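Local coordinates for cytosolic ACYL coenzyme A thioester hydrolase (Mus musculus, PDB 2V1O), which hydrolyses long-chain acyl-CoAs such as palmitoyl-CoA to free fatty acid and coenzyme A, here represented by its N-terminal hotdog domain, at residues Ala49-Glu54 against Trp107-Ser112; Arg36-Gln41 against Leu120-Ile125; Gln85-Ser90 against Thr101-Leu106. All blocks are in the same frame, centred on the assembly; numbering follows the deposited sequence.

Interaction 1: residues Ala49-Glu54 against Trp107-Ser112; sequences ALARVE and WYVPLS. With COA (coenzyme A), chain G.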
loop_
_atom_site.group_PDB
_atom_site.type_symbol
_atom_site.label_atom_id
_atom_site.label_comp_id
_atom_site.label_asym_id
_atom_site.label_seq_id
_atom_site.Cartn_x
_atom_site.Cartn_y
_atom_site.Cartn_z
ATOM N N ALA A 49 -11.217 9.961 -18.132
ATOM C CA ALA A 49 -11.707 8.685 -17.583
ATOM C C ALA A 49 -11.506 7.541 -18.582
ATOM O O ALA A 49 -11.764 7.712 -19.776
ATOM C CB ALA A 49 -13.181 8.803 -17.224
ATOM N N LEU A 50 -11.072 6.372 -18.101
ATOM C CA LEU A 50 -10.913 5.215 -18.991
ATOM C C LEU A 50 -12.263 4.721 -19.487
ATOM O O LEU A 50 -13.113 4.313 -18.693
ATOM C CB LEU A 50 -10.148 4.066 -18.310
ATOM C CG LEU A 50 -9.907 2.828 -19.190
ATOM C CD1 LEU A 50 -8.946 3.145 -20.331
ATOM C CD2 LEU A 50 -9.388 1.671 -18.373
ATOM N N ALA A 51 -12.446 4.757 -20.802
ATOM C CA ALA A 51 -13.672 4.250 -21.419
ATOM C C ALA A 51 -13.534 2.823 -21.961
ATOM O O ALA A 51 -14.490 2.044 -21.917
ATOM C CB ALA A 51 -14.159 5.203 -22.518
ATOM N N ARG A 52 -12.354 2.473 -22.465
ATOM C CA ARG A 52 -12.189 1.206 -23.167
ATOM C C ARG A 52 -10.742 0.732 -23.149
ATOM O O ARG A 52 -9.809 1.532 -23.268
ATOM C CB ARG A 52 -12.649 1.376 -24.626
ATOM C CG ARG A 52 -12.643 0.126 -25.506
ATOM C CD ARG A 52 -13.202 0.529 -26.867
ATOM N NE ARG A 52 -13.160 -0.499 -27.902
ATOM C CZ ARG A 52 -14.186 -1.282 -28.234
ATOM N NH1 ARG A 52 -15.335 -1.210 -27.570
ATOM N NH2 ARG A 52 -14.059 -2.159 -29.228
ATOM N N VAL A 53 -10.584 -0.574 -22.985
ATOM C CA VAL A 53 -9.304 -1.247 -23.193
ATOM C C VAL A 53 -9.465 -2.182 -24.386
ATOM O O VAL A 53 -10.363 -3.031 -24.408
ATOM C CB VAL A 53 -8.883 -2.063 -21.954
ATOM C CG1 VAL A 53 -7.543 -2.764 -22.202
ATOM C CG2 VAL A 53 -8.814 -1.157 -20.727
ATOM N N GLU A 54 -8.622 -2.001 -25.399
ATOM C CA GLU A 54 -8.641 -2.904 -26.549
ATOM C C GLU A 54 -8.049 -4.253 -26.144
ATOM O O GLU A 54 -7.365 -4.355 -25.128
ATOM C CB GLU A 54 -7.865 -2.310 -27.728
ATOM C CG GLU A 54 -8.457 -1.015 -28.292
ATOM C CD GLU A 54 -9.840 -1.188 -28.919
ATOM O OE1 GLU A 54 -10.175 -2.307 -29.372
ATOM O OE2 GLU A 54 -10.587 -0.192 -28.979
ATOM N N TRP A 107 -8.820 3.894 -24.638
ATOM C CA TRP A 107 -9.605 5.070 -24.976
ATOM C C TRP A 107 -10.050 5.776 -23.713
ATOM O O TRP A 107 -10.569 5.142 -22.782
ATOM C CB TRP A 107 -10.830 4.688 -25.818
ATOM C CG TRP A 107 -10.462 4.161 -27.164
ATOM C CD1 TRP A 107 -10.128 2.874 -27.477
ATOM C CD2 TRP A 107 -10.393 4.907 -28.390
ATOM N NE1 TRP A 107 -9.859 2.768 -28.821
ATOM C CE2 TRP A 107 -10.008 4.003 -29.404
ATOM C CE3 TRP A 107 -10.614 6.253 -28.725
ATOM C CZ2 TRP A 107 -9.841 4.397 -30.742
ATOM C CZ3 TRP A 107 -10.451 6.646 -30.059
ATOM C CH2 TRP A 107 -10.064 5.716 -31.047
ATOM N N TYR A 108 -9.835 7.091 -23.701
ATOM C CA TYR A 108 -10.224 7.964 -22.604
ATOM C C TYR A 108 -11.213 9.017 -23.085
ATOM O O TYR A 108 -11.200 9.402 -24.246
ATOM C CB TYR A 108 -8.993 8.664 -22.023
ATOM C CG TYR A 108 -8.104 7.734 -21.239
ATOM C CD1 TYR A 108 -8.261 7.598 -19.855
ATOM C CD2 TYR A 108 -7.115 6.977 -21.875
ATOM C CE1 TYR A 108 -7.462 6.731 -19.121
ATOM C CE2 TYR A 108 -6.300 6.097 -21.135
ATOM C CZ TYR A 108 -6.486 5.986 -19.766
ATOM O OH TYR A 108 -5.696 5.135 -19.018
ATOM N N VAL A 109 -12.045 9.478 -22.166
ATOM C CA VAL A 109 -12.999 10.546 -22.414
ATOM C C VAL A 109 -12.832 11.595 -21.297
ATOM O O VAL A 109 -12.859 11.243 -20.120
ATOM C CB VAL A 109 -14.451 9.995 -22.448
ATOM C CG1 VAL A 109 -15.464 11.120 -22.617
ATOM C CG2 VAL A 109 -14.615 8.932 -23.563
ATOM N N PRO A 110 -12.642 12.878 -21.662
ATOM C CA PRO A 110 -12.494 13.890 -20.614
ATOM C C PRO A 110 -13.823 14.258 -19.962
ATOM O O PRO A 110 -14.805 14.547 -20.657
ATOM C CB PRO A 110 -11.908 15.100 -21.357
ATOM C CG PRO A 110 -12.385 14.943 -22.773
ATOM C CD PRO A 110 -12.536 13.455 -23.020
ATOM N N LEU A 111 -13.831 14.243 -18.633
ATOM C CA LEU A 111 -15.003 14.642 -17.857
ATOM C C LEU A 111 -14.686 15.870 -17.029
ATOM O O LEU A 111 -13.659 15.914 -16.346
ATOM C CB LEU A 111 -15.466 13.501 -16.950
ATOM C CG LEU A 111 -15.812 12.164 -17.630
ATOM C CD1 LEU A 111 -16.236 11.131 -16.593
ATOM C CD2 LEU A 111 -16.900 12.352 -18.680
ATOM N N SER A 112 -15.567 16.865 -17.106
ATOM C CA SER A 112 -15.427 18.098 -16.336
ATOM C C SER A 112 -15.291 17.825 -14.834
ATOM O O SER A 112 -15.964 16.946 -14.279
ATOM C CB SER A 112 -16.621 19.018 -16.602
ATOM O OG SER A 112 -16.547 20.194 -15.817
HETATM N N1A COA G . -15.001 3.387 -25.730
HETATM C C2A COA G . -14.537 4.415 -26.518
HETATM N N3A COA G . -15.246 5.592 -26.583
HETATM C C4A COA G . -16.392 5.726 -25.864
HETATM C C5A COA G . -16.875 4.706 -25.056
HETATM C C6A COA G . -16.164 3.520 -24.990
HETATM N N6A COA G . -16.597 2.505 -24.246
HETATM N N7A COA G . -18.024 5.135 -24.472
HETATM C C8A COA G . -18.269 6.393 -24.896
HETATM N N9A COA G . -17.268 6.764 -25.753
HETATM C C1B COA G . -17.024 8.082 -26.340
HETATM C C2B COA G . -17.975 8.374 -27.491
HETATM O O2B COA G . -17.550 7.736 -28.674
HETATM C C3B COA G . -17.927 9.894 -27.522
HETATM O O3B COA G . -16.831 10.380 -28.276
HETATM P P3B COA G . -17.025 10.990 -29.757
HETATM O O7A COA G . -17.419 9.861 -30.653
HETATM O O8A COA G . -18.124 12.024 -29.707
HETATM O O9A COA G . -15.716 11.592 -30.202
HETATM C C4B COA G . -17.689 10.269 -26.060
HETATM O O4B COA G . -17.265 9.094 -25.394
HETATM C C5B COA G . -18.929 10.839 -25.380
HETATM O O5B COA G . -20.056 10.029 -25.627
HETATM P P1A COA G . -21.417 10.345 -24.840
HETATM O O1A COA G . -21.612 11.834 -24.766
HETATM O O2A COA G . -22.544 9.613 -25.536
HETATM O O3A COA G . -21.216 9.779 -23.347
HETATM P P2A COA G . -21.578 8.291 -22.867
HETATM O O4A COA G . -21.315 7.262 -23.939
HETATM O O5A COA G . -22.984 8.213 -22.316
HETATM O O6A COA G . -20.560 8.111 -21.640
HETATM C CBP COA G . -18.444 7.737 -20.569
HETATM C CCP COA G . -19.175 7.943 -21.896
HETATM C CDP COA G . -17.017 7.259 -20.864
HETATM C CEP COA G . -18.378 9.102 -19.883
HETATM C CAP COA G . -19.220 6.711 -19.731
HETATM O OAP COA G . -19.339 5.477 -20.411
HETATM C C9P COA G . -18.608 6.480 -18.370
HETATM O O9P COA G . -18.772 7.440 -17.369
HETATM N N8P COA G . -17.937 5.351 -18.192
HETATM C C7P COA G . -17.145 5.097 -17.001
HETATM C C6P COA G . -15.792 5.805 -17.057
HETATM C C5P COA G . -15.006 5.471 -15.809
HETATM O O5P COA G . -15.356 5.959 -14.720
HETATM N N4P COA G . -13.962 4.652 -15.964
HETATM C C3P COA G . -13.385 3.866 -14.877
HETATM C C2P COA G . -14.357 2.826 -14.275
HETATM S S1P COA G . -13.498 2.048 -12.890
#
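Leu50 sets its CD1 methyl over one face of the Tyr108 ring. Leu50 CD1 lies 4.1 Å from the Tyr108 ring centroid, displaced toward the rim, in a CH-pi contact. The same methyl also touches Trp107 O. Tyr108 OH is hydrogen-bonded to Glu27 on helix 19-38, the long helix that the hotdog sheet wraps. Between the two antiparallel strands lies a classic beta bulge, where Ala51 and Arg52 both face Trp107. Trp107 O accepts from both: 2.8 Å from Ala51 N and 3.2 Å from Arg52 N. Ala49, Arg52, Trp107 and Val109 line the other face of the sheet, against coenzyme A. At the bulge, Ala51 CB touches the adenine. Arg52 runs extended beside the Trp107 indole, with Arg52 CB 3.3 Å from coenzyme A N1A. Arg52 NE donates to Glu54 OE2 at 2.8 Å, in the guanidinium plane but from above the carboxylate plane. The same OE2 sits at the indole edge and takes a weak bond from Trp107 NE1. Arg52 also forms salt bridges with Glu146 and with Asp57 of a second subunit. Coenzyme A N4P, on the pantetheine arm, donates to Leu50 O at 2.9 Å in a nearly straight bond (169°). Within these strands the arm's hydrogen bond is thus to a backbone carbonyl, while the adenine lies against Arg52, whose charge is probably balanced by the carboxylates around it.

Interaction 2: residues Arg36-Gln41 against Leu120-Ile125; sequences RHCNSQ and LEVPPI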
loop_
_atom_site.group_PDB
_atom_site.type_symbol
_atom_site.label_atom_id
_atom_site.label_comp_id
_atom_site.label_asym_id
_atom_site.label_seq_id
_atom_site.Cartn_x
_atom_site.Cartn_y
_atom_site.Cartn_z
ATOM N N ARG A 36 -3.412 15.388 -19.346
ATOM C CA ARG A 36 -2.567 16.508 -19.763
ATOM C C ARG A 36 -3.037 17.058 -21.111
ATOM O O ARG A 36 -3.240 18.269 -21.282
ATOM C CB ARG A 36 -1.101 16.073 -19.867
ATOM C CG ARG A 36 -0.160 17.244 -20.181
ATOM C CD ARG A 36 1.182 16.777 -20.702
ATOM N NE ARG A 36 1.985 16.096 -19.691
ATOM C CZ ARG A 36 2.215 14.782 -19.653
ATOM N NH1 ARG A 36 1.688 13.977 -20.568
ATOM N NH2 ARG A 36 2.973 14.271 -18.686
ATOM N N HIS A 37 -3.241 16.154 -22.064
ATOM C CA HIS A 37 -3.687 16.575 -23.372
ATOM C C HIS A 37 -5.038 17.286 -23.360
ATOM O O HIS A 37 -5.220 18.299 -24.046
ATOM C CB HIS A 37 -3.747 15.420 -24.354
ATOM C CG HIS A 37 -4.211 15.860 -25.697
ATOM N ND1 HIS A 37 -5.505 15.669 -26.133
ATOM C CD2 HIS A 37 -3.598 16.607 -26.644
ATOM C CE1 HIS A 37 -5.646 16.226 -27.322
ATOM N NE2 HIS A 37 -4.506 16.801 -27.655
ATOM N N CYS A 38 -5.987 16.747 -22.599
ATOM C CA CYS A 38 -7.341 17.304 -22.577
ATOM C C CYS A 38 -7.440 18.687 -21.914
ATOM O O CYS A 38 -8.426 19.413 -22.114
ATOM C CB CYS A 38 -8.320 16.301 -21.963
ATOM S SG CYS A 38 -8.618 14.907 -23.069
ATOM N N ASN A 39 -6.406 19.041 -21.155
ATOM C CA ASN A 39 -6.276 20.375 -20.561
ATOM C C ASN A 39 -5.264 21.293 -21.271
ATOM O O ASN A 39 -5.023 22.430 -20.832
ATOM C CB ASN A 39 -5.913 20.239 -19.078
ATOM C CG ASN A 39 -7.043 19.647 -18.263
ATOM O OD1 ASN A 39 -8.040 20.317 -17.977
ATOM N ND2 ASN A 39 -6.897 18.387 -17.887
ATOM N N SER A 40 -4.703 20.810 -22.379
ATOM C CA SER A 40 -3.558 21.458 -23.038
ATOM C C SER A 40 -3.908 22.774 -23.753
ATOM O O SER A 40 -3.017 23.536 -24.143
ATOM C CB SER A 40 -2.888 20.490 -24.018
ATOM O OG SER A 40 -3.701 20.291 -25.170
ATOM N N GLN A 41 -5.195 23.041 -23.934
ATOM C CA GLN A 41 -5.599 24.305 -24.550
ATOM C C GLN A 41 -6.372 25.175 -23.569
ATOM O O GLN A 41 -7.021 26.149 -23.955
ATOM C CB GLN A 41 -6.374 24.058 -25.848
ATOM C CG GLN A 41 -5.519 23.414 -26.951
ATOM C CD GLN A 41 -4.311 24.265 -27.358
ATOM O OE1 GLN A 41 -3.176 23.778 -27.396
ATOM N NE2 GLN A 41 -4.552 25.535 -27.657
ATOM N N LEU A 120 -16.329 16.537 -22.371
ATOM C CA LEU A 120 -15.765 17.720 -23.012
ATOM C C LEU A 120 -15.153 17.418 -24.373
ATOM O O LEU A 120 -14.834 16.267 -24.687
ATOM C CB LEU A 120 -14.719 18.373 -22.106
ATOM C CG LEU A 120 -15.195 18.803 -20.714
ATOM C CD1 LEU A 120 -14.041 19.389 -19.959
ATOM C CD2 LEU A 120 -16.350 19.802 -20.804
ATOM N N GLU A 121 -15.009 18.466 -25.180
ATOM C CA GLU A 121 -14.318 18.374 -26.459
ATOM C C GLU A 121 -12.811 18.229 -26.240
ATOM O O GLU A 121 -12.215 18.916 -25.396
ATOM C CB GLU A 121 -14.628 19.594 -27.331
ATOM C CG GLU A 121 -16.071 19.616 -27.839
ATOM C CD GLU A 121 -16.424 20.859 -28.651
ATOM O OE1 GLU A 121 -15.563 21.752 -28.823
ATOM O OE2 GLU A 121 -17.581 20.944 -29.115
ATOM N N VAL A 122 -12.212 17.317 -26.997
ATOM C CA VAL A 122 -10.778 17.039 -26.926
ATOM C C VAL A 122 -10.037 17.939 -27.934
ATOM O O VAL A 122 -10.455 18.042 -29.084
ATOM C CB VAL A 122 -10.496 15.553 -27.254
ATOM C CG1 VAL A 122 -9.005 15.288 -27.373
ATOM C CG2 VAL A 122 -11.097 14.639 -26.184
ATOM N N PRO A 123 -8.945 18.604 -27.499
ATOM C CA PRO A 123 -8.130 19.351 -28.471
ATOM C C PRO A 123 -7.540 18.422 -29.548
ATOM O O PRO A 123 -7.145 17.306 -29.242
ATOM C CB PRO A 123 -7.003 19.955 -27.616
ATOM C CG PRO A 123 -7.466 19.864 -26.200
ATOM C CD PRO A 123 -8.428 18.721 -26.120
ATOM N N PRO A 124 -7.537 18.854 -30.820
ATOM C CA PRO A 124 -6.850 18.038 -31.828
ATOM C C PRO A 124 -5.348 17.871 -31.557
ATOM O O PRO A 124 -4.711 18.779 -31.023
ATOM C CB PRO A 124 -7.092 18.814 -33.129
ATOM C CG PRO A 124 -8.345 19.597 -32.863
ATOM C CD PRO A 124 -8.205 20.019 -31.421
ATOM N N ILE A 125 -4.801 16.703 -31.891
ATOM C CA ILE A 125 -3.349 16.488 -31.850
ATOM C C ILE A 125 -2.696 16.783 -33.194
ATOM O O ILE A 125 -3.364 16.804 -34.225
ATOM C CB ILE A 125 -2.954 15.047 -31.418
ATOM C CG1 ILE A 125 -3.643 13.981 -32.290
ATOM C CG2 ILE A 125 -3.216 14.849 -29.939
ATOM C CD1 ILE A 125 -2.946 12.611 -32.267
HETATM O O HOH W 1 -10.630 17.908 -23.442
#
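Glu121 O and Cys38 O are bridged by a water. It donates to Glu121 O at 2.7 Å and to Cys38 O at 3.0 Å, so Glu121 joins the contact through its backbone. The segment 120-125 belongs to the connection between strand 98-112 and helix 130-146. Here it passes across the C-terminal end of helix 19-38, the central helix of the hotdog fold. Val122 follows and uses both of its methyl groups. Val122 CG1 touches the edge of the His37 imidazole, and Val122 CG2 packs on Cys38 SG at 4.0 Å. Pro123 comes next and fits its ring against the turn that follows the helix. Pro123 CG lies 3.5 Å from His37 O and close to Ser40 OG. Pro123 CB meets Gln41 CG at 3.8 Å, and the two side chains lie alongside, running opposite ways. Ile125 then brings its CG2 methyl up to the His37 ring; the two side chains run roughly perpendicular. His37 also rests on Ile74 and Thr77 of strand 67-77, and Cys38 on Pro110, which places the contact beside the sheet. Ser40 OG lies between its backbone N and carbonyl carbon (chi1 72°), which turns it back toward the helix. There Ser40 OG donates to His37 O at 2.7 Å, an oxygen that also accepts from Ser40 N.

Interaction 3: residues Gln85-Ser90 against Thr101-Leu106; sequences QVHVMS and TNKATL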
loop_
_atom_site.group_PDB
_atom_site.type_symbol
_atom_site.label_atom_id
_atom_site.label_comp_id
_atom_site.label_asym_id
_atom_site.label_seq_id
_atom_site.Cartn_x
_atom_site.Cartn_y
_atom_site.Cartn_z
ATOM N N GLN A 85 -1.781 4.557 -27.059
ATOM C CA GLN A 85 -1.052 3.309 -27.184
ATOM C C GLN A 85 0.004 3.249 -26.098
ATOM O O GLN A 85 0.768 4.202 -25.903
ATOM C CB GLN A 85 -0.398 3.183 -28.556
ATOM C CG GLN A 85 -1.394 3.015 -29.685
ATOM C CD GLN A 85 -0.730 2.841 -31.039
ATOM O OE1 GLN A 85 0.497 2.756 -31.144
ATOM N NE2 GLN A 85 -1.545 2.800 -32.088
ATOM N N VAL A 86 0.040 2.125 -25.392
ATOM C CA VAL A 86 0.972 1.950 -24.279
ATOM C C VAL A 86 1.864 0.737 -24.528
ATOM O O VAL A 86 1.371 -0.331 -24.921
ATOM C CB VAL A 86 0.226 1.780 -22.934
ATOM C CG1 VAL A 86 1.224 1.544 -21.773
ATOM C CG2 VAL A 86 -0.645 3.009 -22.658
ATOM N N HIS A 87 3.171 0.916 -24.324
ATOM C CA HIS A 87 4.147 -0.182 -24.440
ATOM C C HIS A 87 4.742 -0.486 -23.083
ATOM O O HIS A 87 5.179 0.423 -22.376
ATOM C CB HIS A 87 5.297 0.166 -25.397
ATOM C CG HIS A 87 4.930 0.101 -26.845
ATOM N ND1 HIS A 87 3.992 0.935 -27.412
ATOM C CD2 HIS A 87 5.389 -0.685 -27.848
ATOM C CE1 HIS A 87 3.877 0.659 -28.698
ATOM N NE2 HIS A 87 4.717 -0.319 -28.989
ATOM N N VAL A 88 4.780 -1.771 -22.736
ATOM C CA VAL A 88 5.420 -2.224 -21.499
ATOM C C VAL A 88 6.619 -3.095 -21.850
ATOM O O VAL A 88 6.490 -4.082 -22.585
ATOM C CB VAL A 88 4.460 -3.031 -20.607
ATOM C CG1 VAL A 88 5.174 -3.512 -19.336
ATOM C CG2 VAL A 88 3.231 -2.193 -20.249
ATOM N N MET A 89 7.779 -2.709 -21.332
ATOM C CA MET A 89 9.016 -3.444 -21.545
ATOM C C MET A 89 9.611 -3.825 -20.186
ATOM O O MET A 89 9.611 -3.016 -19.246
ATOM C CB MET A 89 9.988 -2.595 -22.378
ATOM C CG MET A 89 11.293 -3.284 -22.753
ATOM S SD MET A 89 12.573 -2.220 -23.495
ATOM C CE MET A 89 12.621 -0.787 -22.405
ATOM N N SER A 90 10.066 -5.071 -20.070
ATOM C CA SER A 90 10.760 -5.515 -18.867
ATOM C C SER A 90 12.253 -5.364 -19.093
ATOM O O SER A 90 12.750 -5.585 -20.206
ATOM C CB SER A 90 10.436 -6.974 -18.523
ATOM O OG SER A 90 10.863 -7.834 -19.560
ATOM N N THR A 101 6.886 -6.859 -22.963
ATOM C CA THR A 101 5.896 -7.524 -22.129
ATOM C C THR A 101 4.526 -7.450 -22.782
ATOM O O THR A 101 3.824 -8.454 -22.880
ATOM C CB THR A 101 5.823 -6.881 -20.724
ATOM O OG1 THR A 101 7.134 -6.840 -20.163
ATOM C CG2 THR A 101 4.877 -7.669 -19.804
ATOM N N ASN A 102 4.164 -6.258 -23.255
ATOM C CA ASN A 102 2.803 -5.986 -23.665
ATOM C C ASN A 102 2.681 -4.694 -24.483
ATOM O O ASN A 102 3.414 -3.729 -24.247
ATOM C CB ASN A 102 1.927 -5.884 -22.399
ATOM C CG ASN A 102 0.486 -5.600 -22.713
ATOM O OD1 ASN A 102 0.022 -4.470 -22.578
ATOM N ND2 ASN A 102 -0.228 -6.620 -23.170
ATOM N N LYS A 103 1.773 -4.696 -25.452
ATOM C CA LYS A 103 1.303 -3.470 -26.094
ATOM C C LYS A 103 -0.207 -3.395 -25.868
ATOM O O LYS A 103 -0.917 -4.382 -26.068
ATOM C CB LYS A 103 1.585 -3.458 -27.597
ATOM C CG LYS A 103 3.033 -3.625 -28.023
ATOM C CD LYS A 103 3.107 -3.484 -29.549
ATOM C CE LYS A 103 4.309 -4.184 -30.151
ATOM N NZ LYS A 103 4.056 -5.646 -30.368
ATOM N N ALA A 104 -0.691 -2.236 -25.437
ATOM C CA ALA A 104 -2.118 -2.053 -25.179
ATOM C C ALA A 104 -2.594 -0.741 -25.792
ATOM O O ALA A 104 -1.812 0.197 -25.945
ATOM C CB ALA A 104 -2.406 -2.081 -23.670
ATOM N N THR A 105 -3.869 -0.693 -26.164
ATOM C CA THR A 105 -4.481 0.536 -26.632
ATOM C C THR A 105 -5.681 0.846 -25.736
ATOM O O THR A 105 -6.482 -0.039 -25.416
ATOM C CB THR A 105 -4.889 0.452 -28.116
ATOM O OG1 THR A 105 -3.716 0.278 -28.919
ATOM C CG2 THR A 105 -5.619 1.727 -28.575
ATOM N N LEU A 106 -5.781 2.107 -25.338
ATOM C CA LEU A 106 -6.818 2.556 -24.425
ATOM C C LEU A 106 -7.545 3.757 -25.003
ATOM O O LEU A 106 -6.951 4.558 -25.720
ATOM C CB LEU A 106 -6.192 2.973 -23.094
ATOM C CG LEU A 106 -5.111 2.103 -22.437
ATOM C CD1 LEU A 106 -4.368 2.902 -21.368
ATOM C CD2 LEU A 106 -5.719 0.859 -21.848
HETATM O O HOH W 2 -4.093 1.257 -31.396
HETATM O O HOH W 3 8.538 -9.301 -20.065
#
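Val88 O is gripped by two backbone donors, Thr101 N at 2.8 Å and Asn102 N at 3.3 Å. Both approach from the same face of the carbonyl plane. Thr101 and Asn102 thus face one residue, a classic beta bulge. The Thr101 side chain leans on Val88, with Thr101 CB 3.7 Å from Val88 CG1. A water hydrogen-bonds to both Thr101 OG1 and Ser90 OG. Beyond the bulge the register is regular. Val86 N donates to Ala104 O at 2.7 Å, with an N-H...O angle of 173°. The two strands form the hairpin 82-91/98-112 within the curved hotdog sheet. Val86 and Val88 face helix 19-38, packing on Ile26. On this face Val86 CG2 meets Leu106 CD1 at 3.9 Å. Asn102 directs its amide nitrogen to Thr56 and Asp57 on the neighbouring strand 46-57. Gln85, His87, Lys103 and Thr105 occupy the opposite face. Turned beside its own backbone N (chi1 -57°), Lys103 CG lies over the His87 ring, 4.1 Å from the centroid, in a CH-pi contact. Gln85 and Thr105 lie side by side, with Gln85 CG 3.7 Å from Thr105 OG1. A water hydrogen-bonds to that hydroxyl and accepts a weak bond from Gln85 NE2.

From the N terminus, the chain first reaches 36-41 at the end of helix 19-38. Interaction 2 closes the widest loop here, when 120-125 returns to that helix end. Nested inside it is interaction 1, which joins strand 46-57 to the last part of strand 98-112. Interaction 3 is innermost and closes the hairpin 82-91/98-112. None of the three loops cross. Interactions 1 and 3 share strand 98-112, the former at its end and the latter before it, and meet where Glu54 N probably bonds to Thr105 O. Interactions 1 and 2 are joined by a probable hydrogen bond between Leu120 N and Pro110 O. Interactions 2 and 3 do not touch.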